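Local coordinates for glucose-binding protein (Thermus thermophilus HB27, PDB 2B3F) that binds glucose and galactose and probably serves as the sugar-capturing component of a binding-protein-dependent transport system, at residues Ala201-Asp213 against Val363-Ala377. Numbering follows the deposited sequence.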
ATOM      1  N   ALA A 201      -5.872   8.103 -20.665  1.00 21.68           N
ATOM      2  CA  ALA A 201      -4.846   8.042 -19.624  1.00 21.62           C
ATOM      3  C   ALA A 201      -4.136   9.393 -19.431  1.00 21.73           C
ATOM      4  O   ALA A 201      -3.725   9.708 -18.326  1.00 21.23           O
ATOM      5  CB  ALA A 201      -3.839   6.956 -19.941  1.00 21.07           C
ATOM      6  N   VAL A 202      -4.000  10.189 -20.499  1.00 21.54           N
ATOM      7  CA  VAL A 202      -3.513  11.564 -20.352  1.00 22.10           C
ATOM      8  C   VAL A 202      -4.433  12.370 -19.431  1.00 21.88           C
ATOM      9  O   VAL A 202      -3.967  13.185 -18.634  1.00 21.70           O
ATOM     10  CB  VAL A 202      -3.379  12.276 -21.734  1.00 21.96           C
ATOM     11  CG1 VAL A 202      -3.004  13.755 -21.556  1.00 22.50           C
ATOM     12  CG2 VAL A 202      -2.376  11.573 -22.611  1.00 21.73           C
ATOM     13  N   ARG A 203      -5.743  12.139 -19.523  1.00 22.45           N
ATOM     14  CA  ARG A 203      -6.703  12.822 -18.662  1.00 22.88           C
ATOM     15  C   ARG A 203      -6.473  12.610 -17.142  1.00 22.24           C
ATOM     16  O   ARG A 203      -6.790  13.482 -16.323  1.00 21.56           O
ATOM     17  CB  ARG A 203      -8.135  12.399 -19.035  1.00 23.31           C
ATOM     18  CG  ARG A 203      -9.174  13.254 -18.355  1.00 25.31           C
ATOM     19  CD  ARG A 203     -10.612  12.972 -18.776  1.00 28.89           C
ATOM     20  NE  ARG A 203     -11.467  13.376 -17.658  1.00 34.28           N
ATOM     21  CZ  ARG A 203     -12.255  12.569 -16.941  1.00 35.57           C
ATOM     22  NH1 ARG A 203     -12.401  11.273 -17.234  1.00 37.07           N
ATOM     23  NH2 ARG A 203     -12.934  13.085 -15.920  1.00 38.12           N
ATOM     24  N   ALA A 204      -5.929  11.449 -16.763  1.00 21.04           N
ATOM     25  CA  ALA A 204      -5.616  11.195 -15.370  1.00 20.89           C
ATOM     26  C   ALA A 204      -4.705  12.294 -14.838  1.00 20.20           C
ATOM     27  O   ALA A 204      -4.877  12.771 -13.726  1.00 19.60           O
ATOM     28  CB  ALA A 204      -4.965   9.818 -15.221  1.00 21.06           C
ATOM     29  N   TRP A 205      -3.733  12.697 -15.647  1.00 20.12           N
ATOM     30  CA  TRP A 205      -2.791  13.729 -15.239  1.00 20.67           C
ATOM     31  C   TRP A 205      -3.425  15.122 -15.195  1.00 21.02           C
ATOM     32  O   TRP A 205      -3.057  15.934 -14.347  1.00 20.36           O
ATOM     33  CB  TRP A 205      -1.569  13.732 -16.154  1.00 19.91           C
ATOM     34  CG  TRP A 205      -0.743  12.476 -16.090  1.00 19.53           C
ATOM     35  CD1 TRP A 205      -0.765  11.426 -16.963  1.00 19.81           C
ATOM     36  CD2 TRP A 205       0.270  12.170 -15.129  1.00 18.43           C
ATOM     37  NE1 TRP A 205       0.146  10.475 -16.590  1.00 19.77           N
ATOM     38  CE2 TRP A 205       0.802  10.901 -15.469  1.00 19.06           C
ATOM     39  CE3 TRP A 205       0.772  12.832 -14.016  1.00 19.75           C
ATOM     40  CZ2 TRP A 205       1.804  10.289 -14.727  1.00 19.32           C
ATOM     41  CZ3 TRP A 205       1.765  12.222 -13.268  1.00 20.02           C
ATOM     42  CH2 TRP A 205       2.274  10.958 -13.631  1.00 18.76           C
ATOM     43  N   GLU A 206      -4.373  15.394 -16.096  1.00 22.21           N
ATOM     44  CA  GLU A 206      -5.131  16.659 -16.072  1.00 22.13           C
ATOM     45  C   GLU A 206      -5.903  16.809 -14.775  1.00 21.80           C
ATOM     46  O   GLU A 206      -5.823  17.854 -14.109  1.00 22.34           O
ATOM     47  CB  GLU A 206      -6.128  16.727 -17.241  1.00 23.41           C
ATOM     48  CG  GLU A 206      -6.765  18.106 -17.536  1.00 25.60           C
ATOM     49  CD  GLU A 206      -7.901  18.603 -16.579  1.00 32.77           C
ATOM     50  OE1 GLU A 206      -8.776  17.804 -16.123  1.00 35.17           O
ATOM     51  OE2 GLU A 206      -7.925  19.847 -16.323  1.00 35.22           O
ATOM     52  N   VAL A 207      -6.662  15.774 -14.418  1.00 20.97           N
ATOM     53  CA  VAL A 207      -7.427  15.826 -13.191  1.00 20.65           C
ATOM     54  C   VAL A 207      -6.451  15.906 -12.010  1.00 19.99           C
ATOM     55  O   VAL A 207      -6.630  16.696 -11.106  1.00 20.23           O
ATOM     56  CB  VAL A 207      -8.387  14.632 -13.047  1.00 20.38           C
ATOM     57  CG1 VAL A 207      -9.109  14.687 -11.692  1.00 20.64           C
ATOM     58  CG2 VAL A 207      -9.385  14.602 -14.222  1.00 21.18           C
ATOM     59  N   PHE A 208      -5.399  15.094 -12.040  1.00 19.47           N
ATOM     60  CA  PHE A 208      -4.386  15.086 -10.964  1.00 19.19           C
ATOM     61  C   PHE A 208      -3.791  16.483 -10.696  1.00 19.21           C
ATOM     62  O   PHE A 208      -3.667  16.913  -9.548  1.00 18.71           O
ATOM     63  CB  PHE A 208      -3.286  14.077 -11.318  1.00 18.33           C
ATOM     64  CG  PHE A 208      -2.193  13.978 -10.299  1.00 18.04           C
ATOM     65  CD1 PHE A 208      -2.455  13.496  -9.030  1.00 17.29           C
ATOM     66  CD2 PHE A 208      -0.892  14.326 -10.619  1.00 18.15           C
ATOM     67  CE1 PHE A 208      -1.444  13.400  -8.090  1.00 16.86           C
ATOM     68  CE2 PHE A 208       0.120  14.227  -9.688  1.00 17.91           C
ATOM     69  CZ  PHE A 208      -0.153  13.766  -8.417  1.00 17.73           C
ATOM     70  N   GLY A 209      -3.440  17.194 -11.760  1.00 19.85           N
ATOM     71  CA  GLY A 209      -2.888  18.558 -11.607  1.00 20.84           C
ATOM     72  C   GLY A 209      -3.823  19.538 -10.913  1.00 21.14           C
ATOM     73  O   GLY A 209      -3.393  20.368 -10.105  1.00 21.71           O
ATOM     74  N   ARG A 210      -5.110  19.446 -11.216  1.00 21.85           N
ATOM     75  CA  ARG A 210      -6.088  20.292 -10.548  1.00 22.46           C
ATOM     76  C   ARG A 210      -6.143  19.955  -9.068  1.00 22.28           C
ATOM     77  O   ARG A 210      -6.189  20.837  -8.211  1.00 22.39           O
ATOM     78  CB  ARG A 210      -7.466  20.129 -11.165  1.00 23.50           C
ATOM     79  CG  ARG A 210      -7.558  20.588 -12.599  1.00 24.54           C
ATOM     80  CD  ARG A 210      -8.993  20.427 -13.049  1.00 26.66           C
ATOM     81  NE  ARG A 210      -9.278  20.994 -14.362  1.00 30.13           N
ATOM     82  CZ  ARG A 210      -9.614  22.268 -14.573  1.00 33.34           C
ATOM     83  NH1 ARG A 210      -9.720  23.143 -13.570  1.00 34.91           N
ATOM     84  NH2 ARG A 210      -9.860  22.666 -15.807  1.00 34.15           N
ATOM     85  N   VAL A 211      -6.139  18.652  -8.762  1.00 20.83           N
ATOM     86  CA  VAL A 211      -6.190  18.193  -7.389  1.00 21.12           C
ATOM     87  C   VAL A 211      -4.932  18.664  -6.632  1.00 21.02           C
ATOM     88  O   VAL A 211      -4.997  19.097  -5.484  1.00 21.06           O
ATOM     89  CB  VAL A 211      -6.347  16.648  -7.352  1.00 20.51           C
ATOM     90  CG1 VAL A 211      -6.199  16.111  -5.936  1.00 19.85           C
ATOM     91  CG2 VAL A 211      -7.688  16.243  -7.971  1.00 20.39           C
ATOM     92  N   LEU A 212      -3.791  18.601  -7.300  1.00 21.73           N
ATOM     93  CA  LEU A 212      -2.510  19.024  -6.715  1.00 22.44           C
ATOM     94  C   LEU A 212      -2.558  20.503  -6.280  1.00 23.08           C
ATOM     95  O   LEU A 212      -1.930  20.899  -5.291  1.00 22.57           O
ATOM     96  CB  LEU A 212      -1.401  18.834  -7.760  1.00 22.86           C
ATOM     97  CG  LEU A 212      -0.056  18.231  -7.416  1.00 25.18           C
ATOM     98  CD1 LEU A 212      -0.169  16.994  -6.519  1.00 24.12           C
ATOM     99  CD2 LEU A 212       0.692  17.936  -8.715  1.00 22.61           C
ATOM    100  N   ASP A 213      -3.304  21.311  -7.036  1.00 23.23           N
ATOM    101  CA  ASP A 213      -3.447  22.738  -6.693  1.00 24.11           C
ATOM    102  C   ASP A 213      -4.244  22.978  -5.409  1.00 23.76           C
ATOM    103  O   ASP A 213      -4.319  24.121  -4.958  1.00 24.93           O
ATOM    104  CB  ASP A 213      -4.061  23.544  -7.855  1.00 24.89           C
ATOM    105  CG  ASP A 213      -3.063  23.863  -8.951  1.00 29.17           C
ATOM    106  OD1 ASP A 213      -1.839  23.673  -8.746  1.00 35.09           O
ATOM    107  OD2 ASP A 213      -3.505  24.319 -10.044  1.00 35.83           O
ATOM    108  N   VAL A 363       8.928  10.225 -13.197  1.00 21.39           N
ATOM    109  CA  VAL A 363       7.780  10.734 -13.919  1.00 21.48           C
ATOM    110  C   VAL A 363       7.017  11.753 -13.082  1.00 22.07           C
ATOM    111  O   VAL A 363       6.648  12.829 -13.563  1.00 22.05           O
ATOM    112  CB  VAL A 363       6.821   9.598 -14.356  1.00 21.12           C
ATOM    113  CG1 VAL A 363       5.592  10.166 -15.044  1.00 21.07           C
ATOM    114  CG2 VAL A 363       7.546   8.635 -15.262  1.00 21.89           C
ATOM    115  N   MET A 364       6.772  11.421 -11.821  1.00 21.38           N
ATOM    116  CA  MET A 364       6.041  12.310 -10.960  1.00 22.49           C
ATOM    117  C   MET A 364       6.807  13.621 -10.756  1.00 23.52           C
ATOM    118  O   MET A 364       6.210  14.685 -10.835  1.00 23.57           O
ATOM    119  CB  MET A 364       5.721  11.618  -9.622  1.00 22.16           C
ATOM    120  CG  MET A 364       4.943  12.483  -8.656  1.00 21.24           C
ATOM    121  SD  MET A 364       3.349  13.028  -9.310  1.00 19.89           S
ATOM    122  CE  MET A 364       2.541  11.427  -9.610  1.00 20.44           C
ATOM    123  N   GLU A 365       8.118  13.551 -10.536  1.00 25.06           N
ATOM    124  CA  GLU A 365       8.956  14.782 -10.474  1.00 27.10           C
ATOM    125  C   GLU A 365       8.745  15.683 -11.687  1.00 28.29           C
ATOM    126  O   GLU A 365       8.540  16.901 -11.546  1.00 28.91           O
ATOM    127  CB  GLU A 365      10.430  14.450 -10.352  1.00 27.53           C
ATOM    128  CG  GLU A 365      10.808  13.933  -8.989  1.00 28.58           C
ATOM    129  CD  GLU A 365      12.293  13.650  -8.835  1.00 31.13           C
ATOM    130  OE1 GLU A 365      12.956  13.283  -9.840  1.00 35.50           O
ATOM    131  OE2 GLU A 365      12.801  13.786  -7.690  1.00 36.44           O
ATOM    132  N   ILE A 366       8.773  15.097 -12.881  1.00 28.63           N
ATOM    133  CA  ILE A 366       8.617  15.898 -14.098  1.00 28.88           C
ATOM    134  C   ILE A 366       7.189  16.429 -14.292  1.00 28.91           C
ATOM    135  O   ILE A 366       6.988  17.477 -14.940  1.00 29.38           O
ATOM    136  CB  ILE A 366       9.224  15.210 -15.365  1.00 29.85           C
ATOM    137  CG1 ILE A 366       8.491  13.934 -15.752  1.00 31.58           C
ATOM    138  CG2 ILE A 366      10.670  14.885 -15.091  1.00 30.88           C
ATOM    139  CD1 ILE A 366       7.332  14.119 -16.664  1.00 30.80           C
ATOM    140  N   PHE A 367       6.192  15.778 -13.703  1.00 27.35           N
ATOM    141  CA  PHE A 367       4.888  16.401 -13.692  1.00 27.52           C
ATOM    142  C   PHE A 367       4.906  17.584 -12.713  1.00 27.04           C
ATOM    143  O   PHE A 367       4.321  18.615 -13.009  1.00 26.83           O
ATOM    144  CB  PHE A 367       3.744  15.459 -13.340  1.00 26.26           C
ATOM    145  CG  PHE A 367       2.409  16.113 -13.466  1.00 26.27           C
ATOM    146  CD1 PHE A 367       1.903  16.432 -14.723  1.00 23.42           C
ATOM    147  CD2 PHE A 367       1.682  16.474 -12.346  1.00 23.02           C
ATOM    148  CE1 PHE A 367       0.678  17.040 -14.858  1.00 24.49           C
ATOM    149  CE2 PHE A 367       0.458  17.120 -12.470  1.00 25.48           C
ATOM    150  CZ  PHE A 367      -0.050  17.393 -13.727  1.00 25.32           C
ATOM    151  N   LEU A 368       5.559  17.434 -11.561  1.00 27.76           N
ATOM    152  CA  LEU A 368       5.529  18.521 -10.574  1.00 29.04           C
ATOM    153  C   LEU A 368       6.194  19.780 -11.139  1.00 29.60           C
ATOM    154  O   LEU A 368       5.729  20.892 -10.885  1.00 29.92           O
ATOM    155  CB  LEU A 368       6.186  18.142  -9.247  1.00 29.16           C
ATOM    156  CG  LEU A 368       5.438  17.285  -8.215  1.00 31.67           C
ATOM    157  CD1 LEU A 368       3.963  17.204  -8.460  1.00 33.27           C
ATOM    158  CD2 LEU A 368       5.969  15.904  -8.204  1.00 33.73           C
ATOM    159  N   GLN A 369       7.270  19.624 -11.907  1.00 29.99           N
ATOM    160  CA  GLN A 369       7.933  20.808 -12.472  1.00 30.28           C
ATOM    161  C   GLN A 369       7.244  21.353 -13.714  1.00 30.48           C
ATOM    162  O   GLN A 369       7.010  22.559 -13.781  1.00 31.64           O
ATOM    163  CB  GLN A 369       9.431  20.590 -12.706  1.00 31.47           C
ATOM    164  CG  GLN A 369      10.212  20.316 -11.417  1.00 34.44           C
ATOM    165  CD  GLN A 369       9.810  21.226 -10.219  1.00 38.74           C
ATOM    166  OE1 GLN A 369       9.024  20.818  -9.337  1.00 40.85           O
ATOM    167  NE2 GLN A 369      10.348  22.460 -10.194  1.00 37.87           N
ATOM    168  N   THR A 370       6.887  20.508 -14.673  1.00 29.18           N
ATOM    169  CA  THR A 370       6.239  20.981 -15.900  1.00 29.04           C
ATOM    170  C   THR A 370       4.740  21.244 -15.761  1.00 28.64           C
ATOM    171  O   THR A 370       4.186  22.068 -16.486  1.00 28.78           O
ATOM    172  CB  THR A 370       6.401  19.973 -17.059  1.00 29.06           C
ATOM    173  OG1 THR A 370       5.674  18.777 -16.754  1.00 28.96           O
ATOM    174  CG2 THR A 370       7.873  19.628 -17.290  1.00 29.62           C
ATOM    175  N   ARG A 371       4.078  20.519 -14.860  1.00 27.87           N
ATOM    176  CA  ARG A 371       2.608  20.452 -14.807  1.00 27.63           C
ATOM    177  C   ARG A 371       1.972  20.214 -16.176  1.00 26.75           C
ATOM    178  O   ARG A 371       0.860  20.653 -16.436  1.00 27.52           O
ATOM    179  CB  ARG A 371       2.019  21.697 -14.141  1.00 28.09           C
ATOM    180  CG  ARG A 371       2.548  21.932 -12.742  1.00 28.72           C
ATOM    181  CD  ARG A 371       2.145  20.835 -11.736  1.00 30.91           C
ATOM    182  NE  ARG A 371       2.784  21.120 -10.442  1.00 32.04           N
ATOM    183  CZ  ARG A 371       2.175  21.659  -9.386  1.00 33.03           C
ATOM    184  NH1 ARG A 371       0.878  21.935  -9.413  1.00 32.16           N
ATOM    185  NH2 ARG A 371       2.873  21.898  -8.279  1.00 34.33           N
ATOM    186  N   ASN A 372       2.675  19.471 -17.023  1.00 25.96           N
ATOM    187  CA  ASN A 372       2.237  19.185 -18.378  1.00 25.63           C
ATOM    188  C   ASN A 372       1.743  17.736 -18.456  1.00 24.91           C
ATOM    189  O   ASN A 372       2.562  16.824 -18.442  1.00 24.16           O
ATOM    190  CB  ASN A 372       3.418  19.377 -19.327  1.00 25.77           C
ATOM    191  CG  ASN A 372       3.046  19.206 -20.770  1.00 26.84           C
ATOM    192  OD1 ASN A 372       1.996  18.650 -21.110  1.00 28.78           O
ATOM    193  ND2 ASN A 372       3.909  19.698 -21.646  1.00 30.87           N
ATOM    194  N   PRO A 373       0.420  17.531 -18.542  1.00 24.39           N
ATOM    195  CA  PRO A 373      -0.093  16.163 -18.618  1.00 23.70           C
ATOM    196  C   PRO A 373       0.475  15.320 -19.762  1.00 23.43           C
ATOM    197  O   PRO A 373       0.732  14.124 -19.572  1.00 22.41           O
ATOM    198  CB  PRO A 373      -1.600  16.357 -18.783  1.00 23.94           C
ATOM    199  CG  PRO A 373      -1.882  17.696 -18.245  1.00 25.38           C
ATOM    200  CD  PRO A 373      -0.678  18.516 -18.545  1.00 24.67           C
ATOM    201  N   GLN A 374       0.714  15.921 -20.927  1.00 22.63           N
ATOM    202  CA  GLN A 374       1.175  15.142 -22.067  1.00 21.99           C
ATOM    203  C   GLN A 374       2.599  14.662 -21.856  1.00 20.92           C
ATOM    204  O   GLN A 374       2.943  13.527 -22.216  1.00 20.63           O
ATOM    205  CB  GLN A 374       1.074  15.938 -23.375  1.00 22.32           C
ATOM    206  CG  GLN A 374       1.351  15.088 -24.601  1.00 24.20           C
ATOM    207  CD  GLN A 374       0.272  14.065 -24.850  1.00 27.75           C
ATOM    208  OE1 GLN A 374      -0.918  14.394 -24.833  1.00 30.39           O
ATOM    209  NE2 GLN A 374       0.673  12.809 -25.077  1.00 29.29           N
ATOM    210  N   ALA A 375       3.427  15.528 -21.281  1.00 19.73           N
ATOM    211  CA  ALA A 375       4.808  15.205 -20.992  1.00 19.84           C
ATOM    212  C   ALA A 375       4.902  14.020 -20.009  1.00 18.60           C
ATOM    213  O   ALA A 375       5.708  13.125 -20.210  1.00 19.34           O
ATOM    214  CB  ALA A 375       5.507  16.408 -20.422  1.00 20.48           C
ATOM    215  N   ALA A 376       4.066  14.052 -18.964  1.00 18.43           N
ATOM    216  CA  ALA A 376       4.030  12.998 -17.922  1.00 18.14           C
ATOM    217  C   ALA A 376       3.590  11.697 -18.564  1.00 18.21           C
ATOM    218  O   ALA A 376       4.186  10.640 -18.331  1.00 18.42           O
ATOM    219  CB  ALA A 376       3.074  13.366 -16.818  1.00 18.02           C
ATOM    220  N   ALA A 377       2.533  11.781 -19.366  1.00 18.30           N
ATOM    221  CA  ALA A 377       2.024  10.604 -20.070  1.00 18.75           C
ATOM    222  C   ALA A 377       3.085   9.985 -20.986  1.00 19.11           C
ATOM    223  O   ALA A 377       3.310   8.746 -21.004  1.00 18.07           O
ATOM    224  CB  ALA A 377       0.776  10.958 -20.855  1.00 19.32           C
TER
HETATM  225  O   HOH W   1      -1.063  21.477 -11.042  1.00 39.40           O
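Two consecutive helices near the C terminus of this periplasmic binding protein, 363-370 and 373-377, joined by a tight turn at Arg371 and Asn372, pack on helix 201-212 through an aromatic cluster of Trp205, Phe208 and Phe367. Trp205 enters as a knob among Val363, Phe367, Ala376 and Ala377. Ala376 CB sits over one face of its indole in a CH-pi contact, 3.5 Å from the centroid of the six-membered ring, while Val363 CG1 lies 3.7 Å from Trp205 CH2. Phe367, its CG anti to the backbone N (chi1 -175°), reaches back as the reciprocal knob: Trp205 CE3 lies over one face, offset toward the rim, and Gly209 CA meets the ring edge, 3.7 Å from Phe367 CZ. Beyond it, Met364 SD approaches Phe208 CE2 at 3.5 Å, a Met-aromatic contact. At the polar end, Arg371 NH1 makes a weak hydrogen bond within a salt bridge to Asp213 OD1 (3.3 Å), and a water accepting from NH1 donates to Asp213 OD1 and Gly209 O. Replacing Trp205 with alanine would probably open a gap beneath Ala376 and strip indole carbons from one face of Phe367. Trp173 of helix 166-190 extends the cluster, meeting Phe208 edge-to-face, while helix 142-154 packs against Val207 and Val211.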